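Hypothetical protein HI1011 (Haemophilus influenzae, PDB 1YZY) catalyses the ATP-dependent phosphorylation of 3-oxo-tetronate to 3-oxo-tetronate 4-phosphate, as a member of the four-carbon acid sugar kinase family. Local coordinates at residues Q35-K40 against Y66-E71; F77-C82 against P95-L100; L19-L24 against G373-P378. One frame throughout, in Å; residues are numbered along the deposited sequence.

Interaction 1: residues Q35-K40 against Y66-E71; sequences QSLNSK and YQWLKE
W68 meets the loop residues L37 and Q35 within the sugar-binding N-terminal domain, in a partly buried contact where the link between strands 26-30 and 43-47 passes the last turns of helix 55-71. It is an instance of how a single large aromatic residue can dock an irregular segment onto a helix. The indole stands anti to its own backbone nitrogen (chi1 -173°), a setting that carries the six-membered ring out from the helix to the loop. There W68 CH2 lies 3.7 Å from L37 CB, an apolar touch that comes obliquely to the ring. L37 points its side chain toward the helix, and both it and W68 also rest on I44 of strand 43-47, so the indole is held between loop and strand; P33 adds a further wall. N72, just beyond the helical segment, takes the backbone N-H of L37 on its OD1 and fixes the loop from a second point. Q35, an exposed residue, contributes through its main chain, its side chain starting off away from the helix. Its carbonyl lies at the indole edge, close to the ring plane, and receives a weak hydrogen bond from W68: NE1 to Q35 O is 3.4 Å, bent to 142° at the hydrogen.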
loop_
_atom_site.group_PDB
_atom_site.type_symbol
_atom_site.label_atom_id
_atom_site.label_comp_id
_atom_site.label_asym_id
_atom_site.label_seq_id
_atom_site.Cartn_x
_atom_site.Cartn_y
_atom_site.Cartn_z
ATOM N N GLN A 35 -20.536 -1.759 -1.328
ATOM C CA GLN A 35 -21.059 -2.973 -1.957
ATOM C C GLN A 35 -20.206 -4.184 -1.547
ATOM O O GLN A 35 -18.984 -4.083 -1.410
ATOM C CB GLN A 35 -21.054 -2.846 -3.492
ATOM C CG GLN A 35 -22.001 -1.793 -4.076
ATOM C CD GLN A 35 -23.477 -2.130 -3.879
ATOM O OE1 GLN A 35 -24.279 -1.266 -3.517
ATOM N NE2 GLN A 35 -23.844 -3.383 -4.145
ATOM N N SER A 36 -20.859 -5.332 -1.403
ATOM C CA SER A 36 -20.202 -6.577 -1.023
ATOM C C SER A 36 -19.125 -7.003 -2.021
ATOM O O SER A 36 -19.144 -6.595 -3.187
ATOM C CB SER A 36 -21.240 -7.695 -0.909
ATOM O OG SER A 36 -22.302 -7.341 -0.035
ATOM N N LEU A 37 -18.183 -7.821 -1.552
ATOM C CA LEU A 37 -17.108 -8.338 -2.390
ATOM C C LEU A 37 -17.552 -9.694 -2.917
ATOM O O LEU A 37 -17.598 -10.675 -2.174
ATOM C CB LEU A 37 -15.813 -8.492 -1.594
ATOM C CG LEU A 37 -14.586 -8.851 -2.430
ATOM C CD1 LEU A 37 -14.342 -7.772 -3.457
ATOM C CD2 LEU A 37 -13.374 -9.005 -1.542
ATOM N N ASN A 38 -17.891 -9.734 -4.202
ATOM C CA ASN A 38 -18.364 -10.956 -4.849
ATOM C C ASN A 38 -17.218 -11.935 -5.119
ATOM O O ASN A 38 -17.413 -12.980 -5.740
ATOM C CB ASN A 38 -19.088 -10.598 -6.160
ATOM C CG ASN A 38 -20.061 -11.684 -6.622
ATOM O OD1 ASN A 38 -20.815 -12.249 -5.817
ATOM N ND2 ASN A 38 -20.078 -11.948 -7.930
ATOM N N SER A 39 -16.029 -11.606 -4.629
ATOM C CA SER A 39 -14.862 -12.455 -4.837
ATOM C C SER A 39 -14.374 -13.133 -3.549
ATOM O O SER A 39 -14.465 -12.560 -2.456
ATOM C CB SER A 39 -13.738 -11.631 -5.459
ATOM O OG SER A 39 -12.908 -12.447 -6.255
ATOM N N LYS A 40 -13.870 -14.358 -3.689
ATOM C CA LYS A 40 -13.360 -15.130 -2.559
ATOM C C LYS A 40 -11.835 -15.061 -2.529
ATOM O O LYS A 40 -11.171 -15.660 -3.374
ATOM C CB LYS A 40 -13.792 -16.594 -2.683
ATOM C CG LYS A 40 -15.258 -16.810 -3.055
ATOM C CD LYS A 40 -16.218 -16.447 -1.927
ATOM C CE LYS A 40 -16.189 -17.474 -0.804
ATOM N NZ LYS A 40 -17.219 -17.178 0.232
ATOM N N TYR A 66 -14.060 -2.766 9.788
ATOM C CA TYR A 66 -14.187 -4.051 10.466
ATOM C C TYR A 66 -15.527 -4.708 10.179
ATOM O O TYR A 66 -15.601 -5.919 9.966
ATOM C CB TYR A 66 -14.027 -3.863 11.983
ATOM C CG TYR A 66 -14.657 -4.973 12.802
ATOM C CD1 TYR A 66 -14.019 -6.204 12.956
ATOM C CD2 TYR A 66 -15.930 -4.819 13.356
ATOM C CE1 TYR A 66 -14.641 -7.258 13.633
ATOM C CE2 TYR A 66 -16.559 -5.867 14.029
ATOM C CZ TYR A 66 -15.906 -7.082 14.163
ATOM O OH TYR A 66 -16.527 -8.119 14.822
ATOM N N GLN A 67 -16.594 -3.923 10.263
ATOM C CA GLN A 67 -17.940 -4.442 10.041
ATOM C C GLN A 67 -18.072 -4.983 8.628
ATOM O O GLN A 67 -18.688 -6.029 8.411
ATOM C CB GLN A 67 -18.985 -3.360 10.321
ATOM C CG GLN A 67 -20.412 -3.865 10.316
ATOM C CD GLN A 67 -20.668 -4.930 11.362
ATOM O OE1 GLN A 67 -21.419 -5.877 11.126
ATOM N NE2 GLN A 67 -20.066 -4.769 12.535
ATOM N N TRP A 68 -17.473 -4.276 7.675
ATOM C CA TRP A 68 -17.508 -4.712 6.285
ATOM C C TRP A 68 -16.677 -5.987 6.129
ATOM O O TRP A 68 -17.161 -6.989 5.605
ATOM C CB TRP A 68 -16.978 -3.620 5.353
ATOM C CG TRP A 68 -17.163 -3.976 3.911
ATOM C CD1 TRP A 68 -18.278 -3.774 3.159
ATOM C CD2 TRP A 68 -16.225 -4.650 3.064
ATOM N NE1 TRP A 68 -18.101 -4.283 1.899
ATOM C CE2 TRP A 68 -16.849 -4.828 1.812
ATOM C CE3 TRP A 68 -14.918 -5.125 3.244
ATOM C CZ2 TRP A 68 -16.214 -5.463 0.739
ATOM C CZ3 TRP A 68 -14.286 -5.757 2.181
ATOM C CH2 TRP A 68 -14.936 -5.919 0.942
ATOM N N LEU A 69 -15.414 -5.932 6.548
ATOM C CA LEU A 69 -14.536 -7.098 6.477
ATOM C C LEU A 69 -15.227 -8.312 7.112
ATOM O O LEU A 69 -15.156 -9.424 6.586
ATOM C CB LEU A 69 -13.197 -6.804 7.172
ATOM C CG LEU A 69 -12.273 -5.811 6.451
ATOM C CD1 LEU A 69 -11.296 -5.208 7.436
ATOM C CD2 LEU A 69 -11.534 -6.460 5.279
ATOM N N LYS A 70 -15.913 -8.083 8.228
ATOM C CA LYS A 70 -16.645 -9.130 8.932
ATOM C C LYS A 70 -17.782 -9.666 8.061
ATOM O O LYS A 70 -17.956 -10.881 7.928
ATOM C CB LYS A 70 -17.229 -8.579 10.241
ATOM C CG LYS A 70 -17.965 -9.617 11.076
ATOM C CD LYS A 70 -18.840 -8.971 12.135
ATOM C CE LYS A 70 -19.360 -9.992 13.141
ATOM N NZ LYS A 70 -20.066 -11.127 12.499
ATOM N N GLU A 71 -18.593 -8.754 7.522
ATOM C CA GLU A 71 -19.715 -9.132 6.668
ATOM C C GLU A 71 -19.238 -9.873 5.429
ATOM O O GLU A 71 -19.975 -10.686 4.863
ATOM C CB GLU A 71 -20.522 -7.901 6.240
ATOM C CG GLU A 71 -21.369 -7.274 7.349
ATOM C CD GLU A 71 -22.131 -6.027 6.901
ATOM O OE1 GLU A 71 -23.268 -5.824 7.377
ATOM O OE2 GLU A 71 -21.592 -5.244 6.087
#

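Interaction 2: residues F77-C82 against P95-L100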
loop_
_atom_site.group_PDB
_atom_site.type_symbol
_atom_site.label_atom_id
_atom_site.label_comp_id
_atom_site.label_asym_id
_atom_site.label_seq_id
_atom_site.Cartn_x
_atom_site.Cartn_y
_atom_site.Cartn_z
ATOM N N PHE A 77 -8.487 -10.333 12.321
ATOM C CA PHE A 77 -8.230 -8.941 11.990
ATOM C C PHE A 77 -6.845 -8.436 12.314
ATOM O O PHE A 77 -6.233 -8.852 13.299
ATOM C CB PHE A 77 -9.312 -8.071 12.616
ATOM C CG PHE A 77 -10.693 -8.541 12.283
ATOM C CD1 PHE A 77 -11.341 -8.079 11.138
ATOM C CD2 PHE A 77 -11.297 -9.541 13.042
ATOM C CE1 PHE A 77 -12.563 -8.614 10.749
ATOM C CE2 PHE A 77 -12.517 -10.086 12.662
ATOM C CZ PHE A 77 -13.151 -9.621 11.510
ATOM N N TYR A 78 -6.373 -7.506 11.491
ATOM C CA TYR A 78 -5.047 -6.942 11.627
ATOM C C TYR A 78 -5.089 -5.428 11.470
ATOM O O TYR A 78 -5.400 -4.926 10.393
ATOM C CB TYR A 78 -4.158 -7.542 10.538
ATOM C CG TYR A 78 -2.676 -7.293 10.692
ATOM C CD1 TYR A 78 -1.811 -8.340 11.024
ATOM C CD2 TYR A 78 -2.128 -6.029 10.498
ATOM C CE1 TYR A 78 -0.441 -8.135 11.165
ATOM C CE2 TYR A 78 -0.748 -5.811 10.635
ATOM C CZ TYR A 78 0.085 -6.872 10.970
ATOM O OH TYR A 78 1.441 -6.684 11.114
ATOM N N PHE A 79 -4.783 -4.709 12.546
ATOM C CA PHE A 79 -4.739 -3.252 12.531
ATOM C C PHE A 79 -3.314 -2.867 12.154
ATOM O O PHE A 79 -2.399 -2.987 12.958
ATOM C CB PHE A 79 -5.111 -2.697 13.917
ATOM C CG PHE A 79 -4.973 -1.200 14.040
ATOM C CD1 PHE A 79 -5.053 -0.375 12.919
ATOM C CD2 PHE A 79 -4.731 -0.621 15.280
ATOM C CE1 PHE A 79 -4.885 0.997 13.030
ATOM C CE2 PHE A 79 -4.562 0.750 15.404
ATOM C CZ PHE A 79 -4.638 1.564 14.277
ATOM N N LYS A 80 -3.138 -2.394 10.929
ATOM C CA LYS A 80 -1.838 -2.008 10.403
ATOM C C LYS A 80 -1.517 -0.522 10.487
ATOM O O LYS A 80 -2.230 0.310 9.933
ATOM C CB LYS A 80 -1.727 -2.494 8.952
ATOM C CG LYS A 80 -0.732 -1.753 8.071
ATOM C CD LYS A 80 0.638 -2.346 8.149
ATOM C CE LYS A 80 1.588 -1.646 7.210
ATOM N NZ LYS A 80 1.917 -0.257 7.623
ATOM N N TYR A 81 -0.401 -0.206 11.135
ATOM C CA TYR A 81 0.065 1.166 11.282
ATOM C C TYR A 81 1.517 1.295 10.810
ATOM O O TYR A 81 2.083 0.349 10.268
ATOM C CB TYR A 81 -0.125 1.663 12.721
ATOM C CG TYR A 81 0.245 0.661 13.791
ATOM C CD1 TYR A 81 1.577 0.324 14.032
ATOM C CD2 TYR A 81 -0.736 0.059 14.572
ATOM C CE1 TYR A 81 1.921 -0.587 15.024
ATOM C CE2 TYR A 81 -0.405 -0.852 15.567
ATOM C CZ TYR A 81 0.930 -1.170 15.790
ATOM O OH TYR A 81 1.273 -2.051 16.794
ATOM N N CYS A 82 2.119 2.467 10.979
ATOM C CA CYS A 82 3.484 2.666 10.508
ATOM C C CYS A 82 4.532 1.945 11.360
ATOM O O CYS A 82 4.326 1.725 12.564
ATOM C CB CYS A 82 3.799 4.162 10.420
ATOM S SG CYS A 82 5.249 4.601 9.415
ATOM N N PRO A 95 -6.426 4.313 20.727
ATOM C CA PRO A 95 -7.889 4.424 20.683
ATOM C C PRO A 95 -8.527 3.401 19.734
ATOM O O PRO A 95 -9.536 2.777 20.070
ATOM C CB PRO A 95 -8.088 5.843 20.176
ATOM C CG PRO A 95 -6.925 6.579 20.824
ATOM C CD PRO A 95 -5.790 5.637 20.571
ATOM N N VAL A 96 -7.951 3.262 18.538
ATOM C CA VAL A 96 -8.462 2.326 17.540
ATOM C C VAL A 96 -8.325 0.885 18.000
ATOM O O VAL A 96 -9.232 0.083 17.787
ATOM C CB VAL A 96 -7.768 2.514 16.164
ATOM C CG1 VAL A 96 -8.251 1.475 15.181
ATOM C CG2 VAL A 96 -8.072 3.894 15.613
ATOM N N THR A 97 -7.189 0.552 18.608
ATOM C CA THR A 97 -6.965 -0.806 19.101
ATOM C C THR A 97 -8.023 -1.129 20.153
ATOM O O THR A 97 -8.633 -2.205 20.140
ATOM C CB THR A 97 -5.536 -0.965 19.718
ATOM O OG1 THR A 97 -4.548 -0.739 18.709
ATOM C CG2 THR A 97 -5.328 -2.364 20.280
ATOM N N ASP A 98 -8.261 -0.178 21.050
ATOM C CA ASP A 98 -9.249 -0.359 22.107
ATOM C C ASP A 98 -10.659 -0.515 21.568
ATOM O O ASP A 98 -11.425 -1.340 22.062
ATOM C CB ASP A 98 -9.185 0.800 23.084
ATOM C CG ASP A 98 -7.997 0.655 24.008
ATOM O OD1 ASP A 98 -7.650 -0.499 24.340
ATOM O OD2 ASP A 98 -7.413 1.687 24.397
ATOM N N ALA A 99 -11.011 0.313 20.591
ATOM C CA ALA A 99 -12.334 0.252 19.983
ATOM C C ALA A 99 -12.520 -1.108 19.318
ATOM O O ALA A 99 -13.577 -1.722 19.440
ATOM C CB ALA A 99 -12.486 1.369 18.966
ATOM N N LEU A 100 -11.480 -1.570 18.628
ATOM C CA LEU A 100 -11.508 -2.861 17.952
ATOM C C LEU A 100 -11.623 -3.999 18.948
ATOM O O LEU A 100 -12.379 -4.953 18.730
ATOM C CB LEU A 100 -10.259 -3.042 17.085
ATOM C CG LEU A 100 -10.114 -2.075 15.901
ATOM C CD1 LEU A 100 -8.832 -2.359 15.115
ATOM C CD2 LEU A 100 -11.329 -2.189 15.002
#
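F79 pushes its ring against V96, T97 and L100, which line one side of helix 93-104, in a buried strand-to-helix contact of the N-terminal sugar-binding domain's alpha/beta core. The strand 77-80 and the helical segment run nearly antiparallel, at 168° with their axes 10.2 Å apart, and F79 meets the helix side chains in the space between. F79 CG lies anti to the backbone nitrogen (chi1 175°), which projects the ring across to the helix. The tight part is the ring itself. V96 CG1 sits over one face, 3.8 Å from the F79 ring centroid and only 16° off the normal, a CH-pi contact, while CD2 of Y81 lies against the opposite face near the rim. T97 comes in at the edge, its OG1 in the ring plane and 3.4 Å from F79 CD2. L100 CD1 completes the packing nearer the strand backbone, 3.9 Å from F79 CB and oblique to the ring. The looser side is the flank of the helix with P95 and A99, both partly exposed, which rests on helix 55-71 instead. The T97 hydroxyl is bonded to the carbonyl of I93, one turn earlier, so its polar demand is met within the helix. The chemistry across the contact is therefore dispersive, with shape and ring orientation, rather than hydrogen bonding, setting the fit.

Interaction 3: residues L19-L24 against G373-P378; sequences LVENGL and GKQIAP
E21 and Q375 face each other across the boundary between the sugar-binding N-terminal and nucleotide-binding C-terminal domains, and their polar ends illustrate how an interdomain contact can be built through water. The two side chains cross at about a right angle, yet their flat ends are stacked, the carboxylate and amide planes lying 28° apart. The nearest polar atoms are E21 OE1 and Q375 OE1, at 4.0 Å; both are acceptors as modelled, so they pack without bonding to each other. E21 reaches this place by folding: its chain bends at chi2 (-56°), bringing the carboxylate toward the strand although the side chain sets out in another direction. Q375 does the reverse, pointing toward the helix end from the start and running extended beyond CG.

The second carboxylate oxygen does the bonding. Two waters donate to E21 OE2. One of them also accepts the backbone N-H of Q375, its oxygen 3.0 Å from Q375 N. The other also donates to the carbonyl of G373, standing 2.9 Å from G373 O. A single carboxylate oxygen is thus tied to two main-chain groups of the opposing strand, which should steady the bent glutamate. Beside the waters the valine methyl V20 CG1 rests 4.1 Å from G373 O, a loose touch on a carbonyl already bonded to water.

The helix finishes here in a Schellman motif: L24 N bonds to L19 O and G23 N to V20 O, with G23 at positive phi as the C-prime residue. Behind it, L19, N22 and L24 pack on helix 221-232, and V20 also touches strand 26-30. In the C-terminal domain, the backbone of G373 and K374 bonds to W382 of strand 380-385, and at the corner of the chain I376 packs against helix 404-410.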
loop_
_atom_site.group_PDB
_atom_site.type_symbol
_atom_site.label_atom_id
_atom_site.label_comp_id
_atom_site.label_asym_id
_atom_site.label_seq_id
_atom_site.Cartn_x
_atom_site.Cartn_y
_atom_site.Cartn_z
ATOM N N LEU A 19 1.529 -9.610 1.761
ATOM C CA LEU A 19 0.636 -10.747 1.886
ATOM C C LEU A 19 0.660 -11.601 0.627
ATOM O O LEU A 19 0.598 -12.828 0.707
ATOM C CB LEU A 19 -0.789 -10.279 2.187
ATOM C CG LEU A 19 -0.957 -9.497 3.495
ATOM C CD1 LEU A 19 -2.400 -9.038 3.645
ATOM C CD2 LEU A 19 -0.545 -10.355 4.687
ATOM N N VAL A 20 0.772 -10.945 -0.527
ATOM C CA VAL A 20 0.802 -11.620 -1.832
ATOM C C VAL A 20 2.148 -12.305 -2.098
ATOM O O VAL A 20 2.201 -13.402 -2.652
ATOM C CB VAL A 20 0.472 -10.618 -2.991
ATOM C CG1 VAL A 20 0.754 -11.243 -4.362
ATOM C CG2 VAL A 20 -0.987 -10.216 -2.919
ATOM N N GLU A 21 3.231 -11.613 -1.768
ATOM C CA GLU A 21 4.571 -12.140 -1.942
ATOM C C GLU A 21 4.829 -13.319 -0.996
ATOM O O GLU A 21 5.888 -13.952 -1.044
ATOM C CB GLU A 21 5.599 -11.028 -1.713
ATOM C CG GLU A 21 5.627 -9.998 -2.834
ATOM C CD GLU A 21 5.872 -10.632 -4.200
ATOM O OE1 GLU A 21 7.047 -10.773 -4.592
ATOM O OE2 GLU A 21 4.894 -10.993 -4.881
ATOM N N ASN A 22 3.842 -13.605 -0.152
ATOM C CA ASN A 22 3.913 -14.695 0.793
ATOM C C ASN A 22 2.755 -15.673 0.626
ATOM O O ASN A 22 2.262 -16.257 1.593
ATOM C CB ASN A 22 4.031 -14.155 2.220
ATOM C CG ASN A 22 5.439 -13.687 2.535
ATOM O OD1 ASN A 22 6.342 -14.503 2.744
ATOM N ND2 ASN A 22 5.654 -12.373 2.512
ATOM N N GLY A 23 2.295 -15.791 -0.620
ATOM C CA GLY A 23 1.237 -16.721 -0.991
ATOM C C GLY A 23 -0.245 -16.498 -0.735
ATOM O O GLY A 23 -1.048 -17.409 -0.984
ATOM N N LEU A 24 -0.637 -15.317 -0.276
ATOM C CA LEU A 24 -2.052 -15.057 0.003
ATOM C C LEU A 24 -2.793 -14.239 -1.072
ATOM O O LEU A 24 -2.315 -13.192 -1.482
ATOM C CB LEU A 24 -2.173 -14.361 1.365
ATOM C CG LEU A 24 -2.803 -15.159 2.512
ATOM C CD1 LEU A 24 -2.218 -16.559 2.622
ATOM C CD2 LEU A 24 -2.651 -14.382 3.811
ATOM N N GLY A 373 -1.708 -8.521 -7.716
ATOM C CA GLY A 373 -1.031 -9.559 -8.467
ATOM C C GLY A 373 0.482 -9.514 -8.460
ATOM O O GLY A 373 1.096 -8.840 -7.632
ATOM N N LYS A 374 1.078 -10.203 -9.429
ATOM C CA LYS A 374 2.530 -10.309 -9.550
ATOM C C LYS A 374 3.291 -8.996 -9.548
ATOM O O LYS A 374 2.917 -8.035 -10.213
ATOM C CB LYS A 374 2.895 -11.132 -10.778
ATOM C CG LYS A 374 4.207 -11.873 -10.663
ATOM C CD LYS A 374 4.179 -13.071 -11.580
ATOM C CE LYS A 374 5.516 -13.757 -11.649
ATOM N NZ LYS A 374 5.473 -14.820 -12.690
ATOM N N GLN A 375 4.388 -8.989 -8.801
ATOM C CA GLN A 375 5.238 -7.822 -8.659
ATOM C C GLN A 375 6.111 -7.563 -9.885
ATOM O O GLN A 375 6.962 -8.379 -10.239
ATOM C CB GLN A 375 6.107 -7.977 -7.405
ATOM C CG GLN A 375 7.014 -6.797 -7.094
ATOM C CD GLN A 375 7.707 -6.924 -5.741
ATOM O OE1 GLN A 375 7.076 -6.816 -4.691
ATOM N NE2 GLN A 375 9.013 -7.142 -5.767
ATOM N N ILE A 376 5.867 -6.432 -10.540
ATOM C CA ILE A 376 6.627 -6.019 -11.715
ATOM C C ILE A 376 7.960 -5.474 -11.224
ATOM O O ILE A 376 9.013 -5.728 -11.808
ATOM C CB ILE A 376 5.889 -4.896 -12.491
ATOM C CG1 ILE A 376 4.557 -5.413 -13.027
ATOM C CG2 ILE A 376 6.744 -4.379 -13.631
ATOM C CD1 ILE A 376 3.695 -4.328 -13.602
ATOM N N ALA A 377 7.884 -4.677 -10.166
ATOM C CA ALA A 377 9.047 -4.066 -9.537
ATOM C C ALA A 377 8.646 -3.791 -8.087
ATOM O O ALA A 377 7.456 -3.800 -7.758
ATOM C CB ALA A 377 9.419 -2.766 -10.253
ATOM N N PRO A 378 9.631 -3.590 -7.189
ATOM C CA PRO A 378 9.258 -3.324 -5.796
ATOM C C PRO A 378 8.356 -2.096 -5.742
ATOM O O PRO A 378 8.742 -1.011 -6.192
ATOM C CB PRO A 378 10.611 -3.063 -5.119
ATOM C CG PRO A 378 11.562 -3.882 -5.928
ATOM C CD PRO A 378 11.098 -3.598 -7.344
HETATM O O HOH W 1 5.257 -11.485 -7.460
HETATM O O HOH W 2 3.193 -8.704 -5.587
#

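Interactions 1 and 2 belong to the sugar-binding domain and share a border: helix 55-71 and strand 77-80 follow each other in the chain, and Y66 meets F77 edge-to-face between them. Interaction 3 instead brings the two domains together, joining segments nearly 350 residues apart, and touches neither of the others. Burial and chemistry change together. Interaction 2, wholly buried, is apolar packing round one phenyl ring; interaction 1, partly buried, with exposed loop residues, adds a weak bond from an indole to a carbonyl; interaction 3, partly buried, relies on bridging waters and a carboxylate stacked on an amide, with no direct hydrogen bond between the segments.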